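PDB 2WOL: clavulanic acid biosynthesis oligopeptide binding protein 2, which probably binds oligopeptides or related small ligands as an extracellular solute-binding protein of family 5, linked to the biosynthesis of the beta-lactamase inhibitor clavulanic acid. Local coordinates for residues A[38-42]-A[253-257]; A[144-149]-A[161-165]; A[449-453]-A[479-483]. One frame throughout, in Å; residues are numbered along the deposited sequence.

Contact 1. Residues A[38-42]-A[253-257]; sequences VSSAD and IGLDV
Ile-253 lies against Asp-42 with both ends of its branched side chain. Its CG2, anti to the backbone N, touches the backbone of Asp-42 at N and CA, while CD1, at the end of the other branch, comes to 3.4 Å from Asp-42 OD1. The other carboxylate oxygen, OD2, is hydrogen-bonded to the backbone N of Asp-223. At the other end of the contact Leu-255 and Val-38 cross at about a right angle and meet through Leu-255 CD1 and Val-38 CG2, 3.7 Å apart. Between these two meetings the backbones are joined by one hydrogen bond, Gly-254 N to Ser-39 O at 3.0 Å, bent to 141° at the hydrogen. Strands 34-39 and 248-253 run parallel as neighbours in a mixed five-stranded sheet, and the contact lies near the ends of both, segment 253-257 leading into helix 257-265. Gly-254 makes that turn with a positive phi of 102°, where a side chain would be jammed against the preceding carbonyl oxygen. Ser-40 CB sits 3.1 Å from Leu-255 O and 3.8 Å from Val-257 CG1, and its OG bonds to Glu-274. Ser-39 OG donates to Ala-41 O on a lone pair, in the carbonyl plane, at 2.6 Å, bridging Ser-39 and Ala-41. Asp-256 N-caps helix 257-265, its OD2 accepting from Val-259 N.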
loop_
_atom_site.group_PDB
_atom_site.type_symbol
_atom_site.label_atom_id
_atom_site.label_comp_id
_atom_site.label_asym_id
_atom_site.label_seq_id
_atom_site.Cartn_x
_atom_site.Cartn_y
_atom_site.Cartn_z
ATOM N N VAL A 38 8.351 13.176 -12.482
ATOM C CA VAL A 38 9.101 12.155 -13.199
ATOM C C VAL A 38 8.861 10.773 -12.577
ATOM O O VAL A 38 8.589 10.652 -11.382
ATOM C CB VAL A 38 10.613 12.528 -13.290
ATOM C CG1 VAL A 38 11.273 12.551 -11.910
ATOM C CG2 VAL A 38 11.351 11.615 -14.267
ATOM N N SER A 39 8.929 9.743 -13.417
ATOM C CA SER A 39 8.771 8.357 -12.992
ATOM C C SER A 39 9.653 7.491 -13.879
ATOM O O SER A 39 9.895 7.828 -15.047
ATOM C CB SER A 39 7.305 7.920 -13.125
ATOM O OG SER A 39 7.140 6.541 -12.828
ATOM N N SER A 40 10.130 6.380 -13.324
ATOM C CA SER A 40 10.899 5.416 -14.103
ATOM C C SER A 40 9.985 4.449 -14.847
ATOM O O SER A 40 10.435 3.739 -15.746
ATOM C CB SER A 40 11.880 4.647 -13.211
ATOM O OG SER A 40 11.230 3.644 -12.451
ATOM N N ALA A 41 8.710 4.428 -14.463
ATOM C CA ALA A 41 7.732 3.500 -15.019
ATOM C C ALA A 41 6.469 4.229 -15.455
ATOM O O ALA A 41 6.109 5.260 -14.890
ATOM C CB ALA A 41 7.394 2.429 -14.004
ATOM N N ASP A 42 5.803 3.686 -16.469
ATOM C CA ASP A 42 4.504 4.185 -16.904
ATOM C C ASP A 42 3.447 3.781 -15.875
ATOM O O ASP A 42 3.655 2.857 -15.084
ATOM C CB ASP A 42 4.165 3.583 -18.277
ATOM C CG ASP A 42 3.172 4.423 -19.079
ATOM O OD1 ASP A 42 2.580 5.380 -18.544
ATOM O OD2 ASP A 42 2.983 4.105 -20.273
ATOM N N ILE A 253 8.099 10.066 -18.276
ATOM C CA ILE A 253 8.055 8.632 -17.986
ATOM C C ILE A 253 9.213 7.876 -18.637
ATOM O O ILE A 253 9.619 8.192 -19.757
ATOM C CB ILE A 253 6.733 8.022 -18.518
ATOM C CG1 ILE A 253 5.528 8.697 -17.850
ATOM C CG2 ILE A 253 6.698 6.498 -18.316
ATOM C CD1 ILE A 253 4.182 8.372 -18.494
ATOM N N GLY A 254 9.738 6.879 -17.928
ATOM C CA GLY A 254 10.615 5.875 -18.541
ATOM C C GLY A 254 12.108 6.007 -18.327
ATOM O O GLY A 254 12.886 5.268 -18.931
ATOM N N LEU A 255 12.515 6.928 -17.459
ATOM C CA LEU A 255 13.938 7.123 -17.175
ATOM C C LEU A 255 14.533 6.008 -16.325
ATOM O O LEU A 255 13.879 5.483 -15.420
ATOM C CB LEU A 255 14.174 8.457 -16.465
ATOM C CG LEU A 255 13.786 9.738 -17.202
ATOM C CD1 LEU A 255 14.304 10.939 -16.441
ATOM C CD2 LEU A 255 14.317 9.732 -18.620
ATOM N N ASP A 256 15.788 5.671 -16.611
ATOM C CA ASP A 256 16.586 4.834 -15.724
ATOM C C ASP A 256 16.564 5.477 -14.337
ATOM O O ASP A 256 16.568 6.700 -14.228
ATOM C CB ASP A 256 18.020 4.739 -16.250
ATOM C CG ASP A 256 18.981 4.177 -15.228
ATOM O OD1 ASP A 256 19.041 2.936 -15.087
ATOM O OD2 ASP A 256 19.670 4.978 -14.561
ATOM N N VAL A 257 16.538 4.658 -13.288
ATOM C CA VAL A 257 16.387 5.180 -11.927
ATOM C C VAL A 257 17.510 6.131 -11.495
ATOM O O VAL A 257 17.257 7.095 -10.775
ATOM C CB VAL A 257 16.162 4.058 -10.878
ATOM C CG1 VAL A 257 14.759 3.465 -11.026
ATOM C CG2 VAL A 257 17.242 2.974 -10.965
#

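Contact 2. Residues A[144-149]-A[161-165]; sequences LDDPER and LRSVL
The guanidinium groups of Arg-149 and Arg-162 lie face to face, centres 3.5 Å apart and planes only 12° from parallel, although the two side chains cross at about a right angle. Arg-149 gets there fully extended from CG to NE; Arg-162 bends at chi2 (-149°). Glu-159 forms a salt bridge to NH2 of each arginine, one carboxylate oxygen apiece, which holds the pair together and probably offsets part of their charge. Deeper in, the side chain of Ser-163 turns its OG between its own backbone N and carbonyl carbon (chi1 51°), from where it donates to Leu-144 O at 2.7 Å, on a lone pair in the carbonyl plane. Water 1 gives the same oxygen a second bond, 2.9 Å from Leu-144 O. Leu-144 packs beside this bond: its CB meets Leu-161 CD2 at 4.0 Å and its CD1 meets Val-164 CG2 at 4.1 Å. Asp-146 opens an Asx turn by accepting from Glu-148 N. The contact joins the end of helix 140-144 to the start of strand 164-166, an outermost strand of an antiparallel four-stranded sheet, where Val-164 also packs on Ile-172 and Phe-174 of strand 171-175.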
loop_
_atom_site.group_PDB
_atom_site.type_symbol
_atom_site.label_atom_id
_atom_site.label_comp_id
_atom_site.label_asym_id
_atom_site.label_seq_id
_atom_site.Cartn_x
_atom_site.Cartn_y
_atom_site.Cartn_z
ATOM N N LEU A 144 -20.107 -7.202 -0.938
ATOM C CA LEU A 144 -21.356 -6.806 -1.604
ATOM C C LEU A 144 -22.039 -7.903 -2.422
ATOM O O LEU A 144 -23.207 -7.764 -2.793
ATOM C CB LEU A 144 -21.130 -5.560 -2.469
ATOM C CG LEU A 144 -20.777 -4.265 -1.727
ATOM C CD1 LEU A 144 -20.302 -3.211 -2.696
ATOM C CD2 LEU A 144 -21.954 -3.747 -0.898
ATOM N N ASP A 145 -21.324 -8.988 -2.697
ATOM C CA ASP A 145 -21.865 -10.069 -3.520
ATOM C C ASP A 145 -22.745 -11.025 -2.716
ATOM O O ASP A 145 -22.397 -11.423 -1.599
ATOM C CB ASP A 145 -20.732 -10.851 -4.186
ATOM C CG ASP A 145 -21.139 -11.474 -5.511
ATOM O OD1 ASP A 145 -22.166 -11.062 -6.092
ATOM O OD2 ASP A 145 -20.406 -12.365 -5.987
ATOM N N ASP A 146 -23.880 -11.395 -3.304
ATOM C CA ASP A 146 -24.737 -12.436 -2.761
ATOM C C ASP A 146 -24.306 -13.777 -3.358
ATOM O O ASP A 146 -24.486 -14.007 -4.554
ATOM C CB ASP A 146 -26.201 -12.140 -3.102
ATOM C CG ASP A 146 -27.171 -13.141 -2.486
ATOM O OD1 ASP A 146 -26.730 -14.155 -1.908
ATOM O OD2 ASP A 146 -28.390 -12.901 -2.594
ATOM N N PRO A 147 -23.722 -14.666 -2.530
ATOM C CA PRO A 147 -23.282 -15.981 -3.012
ATOM C C PRO A 147 -24.415 -16.818 -3.610
ATOM O O PRO A 147 -24.157 -17.668 -4.460
ATOM C CB PRO A 147 -22.746 -16.655 -1.742
ATOM C CG PRO A 147 -22.351 -15.512 -0.864
ATOM C CD PRO A 147 -23.420 -14.492 -1.098
ATOM N N GLU A 148 -25.645 -16.570 -3.161
ATOM C CA GLU A 148 -26.828 -17.285 -3.648
ATOM C C GLU A 148 -27.363 -16.682 -4.946
ATOM O O GLU A 148 -28.194 -17.287 -5.625
ATOM C CB GLU A 148 -27.937 -17.285 -2.587
ATOM C CG GLU A 148 -27.604 -18.045 -1.302
ATOM C CD GLU A 148 -28.693 -17.928 -0.236
ATOM O OE1 GLU A 148 -29.669 -17.164 -0.436
ATOM O OE2 GLU A 148 -28.574 -18.603 0.810
ATOM N N ARG A 149 -26.889 -15.483 -5.282
ATOM C CA ARG A 149 -27.323 -14.786 -6.491
ATOM C C ARG A 149 -26.185 -13.889 -6.987
ATOM O O ARG A 149 -26.267 -12.666 -6.869
ATOM C CB ARG A 149 -28.591 -13.974 -6.202
ATOM C CG ARG A 149 -29.393 -13.594 -7.433
ATOM C CD ARG A 149 -30.670 -12.834 -7.070
ATOM N NE ARG A 149 -31.375 -12.380 -8.270
ATOM C CZ ARG A 149 -31.083 -11.271 -8.942
ATOM N NH1 ARG A 149 -30.102 -10.474 -8.533
ATOM N NH2 ARG A 149 -31.777 -10.951 -10.026
ATOM N N LEU A 161 -26.604 -3.926 -8.654
ATOM C CA LEU A 161 -26.194 -4.718 -7.511
ATOM C C LEU A 161 -27.213 -4.512 -6.387
ATOM O O LEU A 161 -27.516 -3.378 -6.014
ATOM C CB LEU A 161 -24.793 -4.265 -7.091
ATOM C CG LEU A 161 -23.942 -4.973 -6.040
ATOM C CD1 LEU A 161 -23.809 -6.461 -6.283
ATOM C CD2 LEU A 161 -22.574 -4.315 -6.023
ATOM N N ARG A 162 -27.755 -5.609 -5.872
ATOM C CA ARG A 162 -28.879 -5.536 -4.937
ATOM C C ARG A 162 -28.497 -5.062 -3.545
ATOM O O ARG A 162 -29.357 -4.665 -2.752
ATOM C CB ARG A 162 -29.599 -6.874 -4.867
ATOM C CG ARG A 162 -30.375 -7.163 -6.119
ATOM C CD ARG A 162 -31.578 -7.978 -5.810
ATOM N NE ARG A 162 -32.373 -8.196 -7.008
ATOM C CZ ARG A 162 -33.239 -9.189 -7.140
ATOM N NH1 ARG A 162 -33.407 -10.051 -6.147
ATOM N NH2 ARG A 162 -33.925 -9.321 -8.265
ATOM N N SER A 163 -27.200 -5.100 -3.266
ATOM C CA SER A 163 -26.657 -4.650 -1.996
ATOM C C SER A 163 -26.319 -3.163 -2.021
ATOM O O SER A 163 -25.861 -2.616 -1.021
ATOM C CB SER A 163 -25.401 -5.454 -1.675
ATOM O OG SER A 163 -24.516 -5.436 -2.779
ATOM N N VAL A 164 -26.522 -2.510 -3.164
ATOM C CA VAL A 164 -26.250 -1.078 -3.272
ATOM C C VAL A 164 -27.513 -0.337 -3.704
ATOM O O VAL A 164 -28.015 -0.539 -4.812
ATOM C CB VAL A 164 -25.082 -0.741 -4.242
ATOM C CG1 VAL A 164 -24.744 0.736 -4.143
ATOM C CG2 VAL A 164 -23.839 -1.564 -3.935
ATOM N N LEU A 165 -28.024 0.512 -2.815
ATOM C CA LEU A 165 -29.233 1.279 -3.101
ATOM C C LEU A 165 -28.925 2.737 -3.399
ATOM O O LEU A 165 -28.008 3.320 -2.822
ATOM C CB LEU A 165 -30.211 1.199 -1.931
ATOM C CG LEU A 165 -30.597 -0.165 -1.363
ATOM C CD1 LEU A 165 -31.508 0.043 -0.172
ATOM C CD2 LEU A 165 -31.270 -1.041 -2.410
HETATM O O HOH W 1 -25.814 -8.018 -4.128
#

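Contact 3. Residues A[449-453]-A[479-483]; sequences LVTDW and NWNLP
Two tryptophans make the aromatic part of this contact. Trp-453 turns an edge of its six-membered ring to one face of Trp-480, with the planes at 50° and 4.6 Å between that ring's centroid and the centroid of the five-membered ring of Trp-480. This is a tilted edge-to-face pair: CE3 of Trp-453 stands 3.4 Å above the Trp-480 plane, over the middle of the indole. Trp-453 CG is anti to the backbone N (chi1 163°), which carries the ring off the strand to Trp-480. Its NE1 donates to Phe-463 O, which helps fix the rotation of the indole, and a glycerol, probably from the crystallisation liquor, is bound about 3 Å from its side chain. Trp-480 also meets Phe-431, at planes about 20° apart.

Two polar atoms approach the same Trp-480 indole. Asp-452 O lies near its plane at the edge, 3.1 Å from Trp-480 CH2, and Thr-451 OG1 is 3.6 Å from Trp-480 CZ3. Strand 448-453 lies between strands 303-309 and 391-398 in the mixed sheet of one lobe of this periplasmic-binding-protein fold, and the loop 479-483, leading to helix 488-499, packs across it.

The apolar contacts gather round Leu-482. Its CD1 reaches tip to tip toward Thr-451 CG2, 3.8 Å away, and touches Leu-449 CD1 at 4.0 Å, the two leucines lying askew. Within the loop, Asn-479 braces the backbone: its ND2 donates to Asn-481 O at 2.9 Å, approaching from above the carbonyl plane.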
loop_
_atom_site.group_PDB
_atom_site.type_symbol
_atom_site.label_atom_id
_atom_site.label_comp_id
_atom_site.label_asym_id
_atom_site.label_seq_id
_atom_site.Cartn_x
_atom_site.Cartn_y
_atom_site.Cartn_z
ATOM N N LEU A 449 10.149 -17.906 2.467
ATOM C CA LEU A 449 9.941 -16.949 1.377
ATOM C C LEU A 449 10.296 -15.549 1.844
ATOM O O LEU A 449 9.870 -15.128 2.927
ATOM C CB LEU A 449 8.481 -16.967 0.913
ATOM C CG LEU A 449 7.986 -18.225 0.193
ATOM C CD1 LEU A 449 6.464 -18.249 0.133
ATOM C CD2 LEU A 449 8.589 -18.289 -1.214
ATOM N N VAL A 450 11.064 -14.829 1.029
ATOM C CA VAL A 450 11.387 -13.430 1.307
ATOM C C VAL A 450 10.394 -12.539 0.581
ATOM O O VAL A 450 10.170 -12.697 -0.620
ATOM C CB VAL A 450 12.817 -13.059 0.836
ATOM C CG1 VAL A 450 13.117 -11.573 1.104
ATOM C CG2 VAL A 450 13.852 -13.936 1.512
ATOM N N THR A 451 9.796 -11.596 1.301
ATOM C CA THR A 451 8.912 -10.642 0.649
ATOM C C THR A 451 8.816 -9.317 1.394
ATOM O O THR A 451 9.381 -9.158 2.473
ATOM C CB THR A 451 7.506 -11.251 0.376
ATOM O OG1 THR A 451 6.829 -10.460 -0.609
ATOM C CG2 THR A 451 6.669 -11.333 1.643
ATOM N N ASP A 452 8.126 -8.360 0.784
ATOM C CA ASP A 452 7.748 -7.132 1.465
ATOM C C ASP A 452 6.269 -6.879 1.212
ATOM O O ASP A 452 5.705 -7.409 0.253
ATOM C CB ASP A 452 8.635 -5.948 1.055
ATOM C CG ASP A 452 8.400 -5.479 -0.373
ATOM O OD1 ASP A 452 7.981 -6.277 -1.238
ATOM O OD2 ASP A 452 8.663 -4.286 -0.635
ATOM N N TRP A 453 5.648 -6.097 2.088
ATOM C CA TRP A 453 4.206 -5.910 2.075
ATOM C C TRP A 453 3.848 -4.526 2.587
ATOM O O TRP A 453 4.417 -4.059 3.573
ATOM C CB TRP A 453 3.534 -6.971 2.952
ATOM C CG TRP A 453 2.121 -6.643 3.343
ATOM C CD1 TRP A 453 1.690 -6.225 4.571
ATOM C CD2 TRP A 453 0.957 -6.701 2.507
ATOM N NE1 TRP A 453 0.333 -6.020 4.552
ATOM C CE2 TRP A 453 -0.145 -6.306 3.300
ATOM C CE3 TRP A 453 0.738 -7.048 1.168
ATOM C CZ2 TRP A 453 -1.448 -6.248 2.797
ATOM C CZ3 TRP A 453 -0.561 -7.000 0.673
ATOM C CH2 TRP A 453 -1.634 -6.597 1.486
ATOM N N ASN A 479 -1.609 -14.346 -3.802
ATOM C CA ASN A 479 -1.763 -14.689 -2.392
ATOM C C ASN A 479 -0.774 -13.931 -1.520
ATOM O O ASN A 479 0.408 -13.828 -1.858
ATOM C CB ASN A 479 -1.581 -16.198 -2.190
ATOM C CG ASN A 479 -1.772 -16.633 -0.746
ATOM O OD1 ASN A 479 -2.715 -16.211 -0.076
ATOM N ND2 ASN A 479 -0.877 -17.493 -0.262
ATOM N N TRP A 480 -1.265 -13.416 -0.397
ATOM C CA TRP A 480 -0.423 -12.723 0.569
ATOM C C TRP A 480 -0.357 -13.414 1.928
ATOM O O TRP A 480 0.433 -13.028 2.796
ATOM C CB TRP A 480 -0.862 -11.267 0.703
ATOM C CG TRP A 480 -0.312 -10.450 -0.405
ATOM C CD1 TRP A 480 -0.969 -10.026 -1.525
ATOM C CD2 TRP A 480 1.036 -9.996 -0.531
ATOM N NE1 TRP A 480 -0.112 -9.313 -2.331
ATOM C CE2 TRP A 480 1.124 -9.276 -1.743
ATOM C CE3 TRP A 480 2.177 -10.108 0.275
ATOM C CZ2 TRP A 480 2.313 -8.674 -2.175
ATOM C CZ3 TRP A 480 3.354 -9.513 -0.153
ATOM C CH2 TRP A 480 3.412 -8.805 -1.370
ATOM N N ASN A 481 -1.196 -14.426 2.109
ATOM C CA ASN A 481 -1.124 -15.288 3.276
ATOM C C ASN A 481 -0.215 -16.457 2.909
ATOM O O ASN A 481 -0.675 -17.565 2.605
ATOM C CB ASN A 481 -2.525 -15.751 3.695
ATOM C CG ASN A 481 -2.523 -16.550 4.992
ATOM O OD1 ASN A 481 -1.489 -17.056 5.427
ATOM N ND2 ASN A 481 -3.697 -16.669 5.614
ATOM N N LEU A 482 1.087 -16.195 2.936
ATOM C CA LEU A 482 2.066 -17.148 2.414
ATOM C C LEU A 482 2.149 -18.451 3.213
ATOM O O LEU A 482 2.230 -19.528 2.616
ATOM C CB LEU A 482 3.446 -16.492 2.241
ATOM C CG LEU A 482 3.513 -15.260 1.327
ATOM C CD1 LEU A 482 4.938 -14.728 1.230
ATOM C CD2 LEU A 482 2.936 -15.532 -0.064
ATOM N N PRO A 483 2.120 -18.371 4.557
ATOM C CA PRO A 483 2.050 -19.610 5.336
ATOM C C PRO A 483 0.716 -20.344 5.199
ATOM O O PRO A 483 0.586 -21.471 5.682
ATOM C CB PRO A 483 2.205 -19.124 6.783
ATOM C CG PRO A 483 2.817 -17.759 6.673
ATOM C CD PRO A 483 2.210 -17.190 5.436
#

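Contact 3 is the buried one, its centre about 14 Å from the centre of the chain, whereas contacts 1 and 2 lie farther out, at about 20 and 27 Å, and are partly buried. None touches another, and no two share a strand or helix: contact 1 belongs to the mixed five-stranded sheet, while contacts 2 and 3 each set a loop against one strand of, respectively, the antiparallel four-stranded and the mixed seven-stranded sheet. Along the chain contact 2 is nested inside the loop closed by contact 1, and contact 3 follows both. Chemistry follows place: aromatic and aliphatic packing inside, backbone bonding with small apolar touches in contact 1, and stacked arginines at the surface of contact 2, over a serine hydroxyl and a water on a backbone carbonyl.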